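Local coordinates for protein alcohol oxidase (Myceliophthora thermophila, PDB 6F74) that binds FAD as a VAO-type flavoprotein and probably acts as an oxygen-dependent oxidase, at residues S177-V182 with A209-D214; Y188-K193 with V260-I265. One frame throughout, in Å; residues are numbered along the deposited sequence.

How the contacts relate
Contacts 1 and 2 both belong to the FAD-binding domain and are built on one antiparallel sheet, with centres about 17 Å apart and nearest atoms about 7 Å apart. Their segments alternate along the chain: 177-182, 188-193, 209-214, then 260-265. Strand 179-185 runs from contact 1 toward the loop that holds 188-193, and strand 203-208 returns beside it to 209-214. Strand 296-306 pairs with both 203-208 and 260-266, joining the two sites through the sheet. Contact 1 lies close to the bound FAD, with the Ala209 side chain about 5 Å from it, whereas contact 2 fastens a loop to strand 260-266 farther from the cofactor.

Contact 1. Residues S177-V182 with A209-D214; sequences SFRNGV and AYQWRD
Phe178 O accepts a hydrogen bond from Ala209 N (2.9 Å), joining the residue just before strand 179-185 to the chain that leaves its antiparallel neighbour, strand 203-208, in the FAD-binding domain. A classic beta bulge follows at once, with Asn180 and Gly181 both facing Asp207. With CG anti to the backbone N (chi1 179°), the ring of Phe178 is turned to helix 135-147, where it packs on Arg135 and Ile138, while Ala209 rests on the FAD-binding Ser156.

Arg179 lies across Tyr210. Its CG stands over one face of the phenol ring, 4.0 Å from the centroid, in a CH-pi contact, and the chain then bends at chi3 to carry the guanidinium past the CD1 side of the ring. There NH2 makes a weak hydrogen bond to Gln211 OE1 (3.1 Å) and a long salt bridge to Asp214 OD2 (3.8 Å), with guanidinium and carboxylate planes 65° apart. Both residues have further partners. Gln211, the N-cap of helix 212-221, donates from NE2 to Ser233 O, its stronger polar bond, and Asp214 OD2, three residues on, turns its anti lone pair to Gln211 N (2.9 Å). The distant charge of Arg179 would probably add only modestly to the balance there.

At the bulge, Gly181 N donates to Tyr210 OH over 2.7 Å, fixing the end of the phenol. The backbone of Gly181 has a conformation in which a CB would press against the carbonyl O of Asn180.

Val182 completes a sandwich around the tyrosine: CG2, on the face opposite Arg179 CG, lies 3.4 Å from the ring centroid and only 10° off the ring normal.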
loop_
_atom_site.group_PDB
_atom_site.type_symbol
_atom_site.label_atom_id
_atom_site.label_comp_id
_atom_site.label_asym_id
_atom_site.label_seq_id
_atom_site.Cartn_x
_atom_site.Cartn_y
_atom_site.Cartn_z
ATOM N N SER A 177 5.876 12.272 13.573
ATOM C CA SER A 177 6.749 13.446 13.839
ATOM C C SER A 177 8.230 13.117 14.034
ATOM O O SER A 177 8.976 13.932 14.581
ATOM C CB SER A 177 6.248 14.216 15.062
ATOM O OG SER A 177 4.872 14.495 14.951
ATOM N N PHE A 178 8.672 11.939 13.599
ATOM C CA PHE A 178 10.070 11.551 13.704
ATOM C C PHE A 178 10.707 11.942 12.397
ATOM O O PHE A 178 10.737 11.154 11.449
ATOM C CB PHE A 178 10.201 10.050 14.005
ATOM C CG PHE A 178 11.621 9.576 14.102
ATOM C CD1 PHE A 178 12.444 9.990 15.142
ATOM C CD2 PHE A 178 12.145 8.720 13.137
ATOM C CE1 PHE A 178 13.757 9.560 15.223
ATOM C CE2 PHE A 178 13.459 8.259 13.239
ATOM C CZ PHE A 178 14.268 8.695 14.278
ATOM N N ARG A 179 11.203 13.180 12.344
ATOM C CA ARG A 179 11.559 13.819 11.087
ATOM C C ARG A 179 12.870 14.599 11.239
ATOM O O ARG A 179 12.853 15.718 11.742
ATOM C CB ARG A 179 10.429 14.752 10.685
ATOM C CG ARG A 179 9.161 13.986 10.270
ATOM C CD ARG A 179 8.060 14.908 9.771
ATOM N NE ARG A 179 7.257 14.205 8.773
ATOM C CZ ARG A 179 5.936 14.038 8.824
ATOM N NH1 ARG A 179 5.192 14.618 9.808
ATOM N NH2 ARG A 179 5.342 13.286 7.895
ATOM N N ASN A 180 13.990 14.004 10.798
ATOM C CA ASN A 180 15.327 14.592 11.019
ATOM C C ASN A 180 16.023 15.010 9.716
ATOM O O ASN A 180 17.255 15.045 9.638
ATOM C CB ASN A 180 16.192 13.616 11.811
ATOM C CG ASN A 180 15.479 13.097 13.045
ATOM O OD1 ASN A 180 15.297 11.919 13.202
ATOM N ND2 ASN A 180 15.100 14.000 13.950
ATOM N N GLY A 181 15.212 15.353 8.714
ATOM C CA GLY A 181 15.678 15.949 7.466
ATOM C C GLY A 181 15.577 15.019 6.274
ATOM O O GLY A 181 15.693 13.793 6.401
ATOM N N VAL A 182 15.323 15.621 5.114
ATOM C CA VAL A 182 15.428 14.917 3.844
ATOM C C VAL A 182 16.496 15.655 3.049
ATOM O O VAL A 182 16.308 16.826 2.714
ATOM C CB VAL A 182 14.098 14.922 3.082
ATOM C CG1 VAL A 182 14.253 14.251 1.739
ATOM C CG2 VAL A 182 13.027 14.206 3.911
ATOM N N ALA A 209 10.544 9.272 9.297
ATOM C CA ALA A 209 9.327 8.670 8.746
ATOM C C ALA A 209 8.541 9.705 7.929
ATOM O O ALA A 209 7.378 10.025 8.213
ATOM C CB ALA A 209 8.473 8.126 9.846
ATOM N N TYR A 210 9.208 10.216 6.892
ATOM C CA TYR A 210 8.611 11.170 5.999
ATOM C C TYR A 210 7.573 10.490 5.094
ATOM O O TYR A 210 7.536 9.259 4.964
ATOM C CB TYR A 210 9.700 11.883 5.199
ATOM C CG TYR A 210 10.464 12.893 6.007
ATOM C CD1 TYR A 210 9.981 14.201 6.155
ATOM C CD2 TYR A 210 11.668 12.562 6.632
ATOM C CE1 TYR A 210 10.657 15.142 6.892
ATOM C CE2 TYR A 210 12.370 13.505 7.371
ATOM C CZ TYR A 210 11.853 14.796 7.505
ATOM O OH TYR A 210 12.544 15.754 8.233
ATOM N N GLN A 211 6.720 11.315 4.516
ATOM C CA GLN A 211 5.762 10.889 3.492
ATOM C C GLN A 211 6.386 11.178 2.136
ATOM O O GLN A 211 7.401 11.887 2.054
ATOM C CB GLN A 211 4.445 11.608 3.684
ATOM C CG GLN A 211 3.759 11.217 4.982
ATOM C CD GLN A 211 2.652 12.194 5.354
ATOM O OE1 GLN A 211 2.934 13.258 5.887
ATOM N NE2 GLN A 211 1.392 11.826 5.103
ATOM N N TRP A 212 5.827 10.585 1.081
ATOM C CA TRP A 212 6.328 10.845 -0.276
ATOM C C TRP A 212 6.281 12.325 -0.665
ATOM O O TRP A 212 7.212 12.824 -1.341
ATOM C CB TRP A 212 5.631 9.978 -1.324
ATOM C CG TRP A 212 6.221 8.627 -1.298
ATOM C CD1 TRP A 212 5.622 7.487 -0.908
ATOM C CD2 TRP A 212 7.576 8.296 -1.619
ATOM N NE1 TRP A 212 6.521 6.440 -0.970
ATOM C CE2 TRP A 212 7.730 6.918 -1.397
ATOM C CE3 TRP A 212 8.672 9.034 -2.069
ATOM C CZ2 TRP A 212 8.930 6.254 -1.619
ATOM C CZ3 TRP A 212 9.872 8.366 -2.296
ATOM C CH2 TRP A 212 9.991 6.995 -2.065
ATOM N N ARG A 213 5.256 13.029 -0.199
ATOM C CA ARG A 213 5.152 14.456 -0.474
ATOM C C ARG A 213 6.460 15.175 -0.100
ATOM O O ARG A 213 6.972 15.961 -0.871
ATOM C CB ARG A 213 3.991 15.071 0.287
ATOM C CG ARG A 213 3.633 16.437 -0.262
ATOM C CD ARG A 213 2.313 16.909 0.388
ATOM N NE ARG A 213 1.135 16.245 -0.217
ATOM C CZ ARG A 213 0.683 16.514 -1.438
ATOM N NH1 ARG A 213 1.263 17.480 -2.183
ATOM N NH2 ARG A 213 -0.386 15.860 -1.918
ATOM N N ASP A 214 7.007 14.847 1.054
ATOM C CA ASP A 214 8.187 15.539 1.602
ATOM C C ASP A 214 9.423 15.218 0.768
ATOM O O ASP A 214 10.247 16.087 0.495
ATOM C CB ASP A 214 8.411 15.108 3.059
ATOM C CG ASP A 214 7.151 15.230 3.918
ATOM O OD1 ASP A 214 6.643 16.346 4.068
ATOM O OD2 ASP A 214 6.638 14.208 4.447
#

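Contact 2. Residues Y188-K193 with V260-I265; sequences YTSANK and VLEAQI
The buried carboxylate of Glu262 is gripped through both oxygens by three donors from the loop 188-193. OE1 accepts from Tyr188 OH (2.6 Å) on its anti side, 31° out of the carboxylate plane, and from Ser190 OG (2.6 Å) through its syn lone pair. OE2 offers its own syn lone pair to Ala191 N, in a nearly straight bond of 2.9 Å. Asn276 ND2 is a further donor to OE1 and also bonds Asn192 OD1; so many donors would be expected to stabilise the ionised acid. Glu262 starts with CG between its backbone N and carbonyl carbon (chi1 64°) and then extends, carrying the carboxylate from strand 260-266 to the loop.

The loop joins strands 179-185 and 203-208 of the antiparallel sheet that includes 260-266 in the FAD-binding domain; in it, Ser190 begins a type I beta turn ending at Lys193, and its OG also accepts from Asn192 N (3.2 Å), forming an ST turn. In place of Glu262, an alanine would remove the carboxylate and would probably leave Tyr188 OH, Ser190 OG and Ala191 N without an acceptor, the loop less firmly tied to strand 260-266.

Leu261 CD1 makes a CH-pi contact over the centre of one face of the Tyr188 ring, 3.8 Å from its centroid. Trp199 touches both of these side chains, and Ala191 CB reaches Gln264 NE2, itself hydrogen-bonded to Thr274 OG1.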
loop_
_atom_site.group_PDB
_atom_site.type_symbol
_atom_site.label_atom_id
_atom_site.label_comp_id
_atom_site.label_asym_id
_atom_site.label_seq_id
_atom_site.Cartn_x
_atom_site.Cartn_y
_atom_site.Cartn_z
ATOM N N TYR A 188 25.720 9.236 -4.050
ATOM C CA TYR A 188 25.416 8.415 -2.869
ATOM C C TYR A 188 26.639 8.220 -1.971
ATOM O O TYR A 188 27.675 7.756 -2.432
ATOM C CB TYR A 188 24.913 7.056 -3.332
ATOM C CG TYR A 188 24.820 5.962 -2.294
ATOM C CD1 TYR A 188 24.192 6.158 -1.070
ATOM C CD2 TYR A 188 25.334 4.698 -2.572
ATOM C CE1 TYR A 188 24.094 5.131 -0.140
ATOM C CE2 TYR A 188 25.241 3.665 -1.658
ATOM C CZ TYR A 188 24.630 3.874 -0.458
ATOM O OH TYR A 188 24.572 2.821 0.428
ATOM N N THR A 189 26.460 8.544 -0.688
ATOM C CA THR A 189 27.488 8.428 0.350
ATOM C C THR A 189 26.900 7.578 1.470
ATOM O O THR A 189 25.943 7.962 2.120
ATOM C CB THR A 189 27.903 9.809 0.889
ATOM O OG1 THR A 189 28.283 10.621 -0.207
ATOM C CG2 THR A 189 29.089 9.701 1.873
ATOM N N SER A 190 27.490 6.398 1.655
ATOM C CA SER A 190 26.986 5.386 2.561
ATOM C C SER A 190 27.532 5.628 3.966
ATOM O O SER A 190 28.701 5.986 4.139
ATOM C CB SER A 190 27.374 3.988 2.073
ATOM O OG SER A 190 27.209 3.019 3.106
ATOM N N ALA A 191 26.683 5.355 4.958
ATOM C CA ALA A 191 27.048 5.403 6.362
ATOM C C ALA A 191 28.221 4.505 6.738
ATOM O O ALA A 191 28.944 4.822 7.682
ATOM C CB ALA A 191 25.831 5.071 7.227
ATOM N N ASN A 192 28.412 3.390 6.033
ATOM C CA ASN A 192 29.576 2.495 6.279
ATOM C C ASN A 192 30.505 2.381 5.081
ATOM O O ASN A 192 31.306 1.451 4.999
ATOM C CB ASN A 192 29.115 1.103 6.747
ATOM C CG ASN A 192 28.220 0.386 5.730
ATOM O OD1 ASN A 192 28.139 0.770 4.558
ATOM N ND2 ASN A 192 27.527 -0.666 6.193
ATOM N N LYS A 193 30.400 3.342 4.162
ATOM C CA LYS A 193 31.202 3.416 2.914
ATOM C C LYS A 193 31.121 2.208 1.991
ATOM O O LYS A 193 32.055 1.909 1.248
ATOM C CB LYS A 193 32.654 3.796 3.225
ATOM C CG LYS A 193 32.816 5.128 3.969
ATOM C CD LYS A 193 32.237 6.312 3.155
ATOM C CE LYS A 193 32.091 7.591 3.975
ATOM N NZ LYS A 193 33.261 7.876 4.848
ATOM N N VAL A 260 16.035 1.182 -2.446
ATOM C CA VAL A 260 16.640 1.286 -1.122
ATOM C C VAL A 260 18.101 0.841 -1.190
ATOM O O VAL A 260 18.398 -0.300 -1.511
ATOM C CB VAL A 260 15.877 0.455 -0.066
ATOM C CG1 VAL A 260 16.477 0.654 1.328
ATOM C CG2 VAL A 260 14.402 0.828 -0.032
ATOM N N LEU A 261 18.997 1.767 -0.865
ATOM C CA LEU A 261 20.443 1.523 -0.874
ATOM C C LEU A 261 20.973 1.059 0.472
ATOM O O LEU A 261 21.919 0.259 0.535
ATOM C CB LEU A 261 21.160 2.800 -1.259
ATOM C CG LEU A 261 20.938 3.229 -2.708
ATOM C CD1 LEU A 261 21.293 4.700 -2.877
ATOM C CD2 LEU A 261 21.731 2.305 -3.659
ATOM N N GLU A 262 20.394 1.610 1.537
ATOM C CA GLU A 262 20.686 1.231 2.905
ATOM C C GLU A 262 19.632 1.778 3.843
ATOM O O GLU A 262 18.781 2.588 3.429
ATOM C CB GLU A 262 22.079 1.731 3.340
ATOM C CG GLU A 262 22.307 3.216 3.393
ATOM C CD GLU A 262 23.761 3.544 3.686
ATOM O OE1 GLU A 262 24.638 3.041 2.971
ATOM O OE2 GLU A 262 24.038 4.276 4.671
ATOM N N ALA A 263 19.691 1.322 5.097
ATOM C CA ALA A 263 18.784 1.781 6.141
ATOM C C ALA A 263 19.501 1.798 7.500
ATOM O O ALA A 263 20.446 1.051 7.716
ATOM C CB ALA A 263 17.550 0.878 6.201
ATOM N N GLN A 264 19.015 2.645 8.397
ATOM C CA GLN A 264 19.312 2.540 9.809
ATOM C C GLN A 264 18.053 1.961 10.433
ATOM O O GLN A 264 16.948 2.402 10.124
ATOM C CB GLN A 264 19.615 3.904 10.410
ATOM C CG GLN A 264 20.898 4.585 9.920
ATOM C CD GLN A 264 22.126 3.811 10.285
ATOM O OE1 GLN A 264 22.343 3.477 11.440
ATOM N NE2 GLN A 264 22.947 3.516 9.301
ATOM N N ILE A 265 18.251 0.944 11.276
ATOM C CA ILE A 265 17.175 0.177 11.853
ATOM C C ILE A 265 17.479 -0.109 13.312
ATOM O O ILE A 265 18.587 -0.571 13.630
ATOM C CB ILE A 265 16.984 -1.170 11.127
ATOM C CG1 ILE A 265 16.692 -0.939 9.636
ATOM C CG2 ILE A 265 15.824 -1.935 11.744
ATOM C CD1 ILE A 265 16.599 -2.198 8.801
#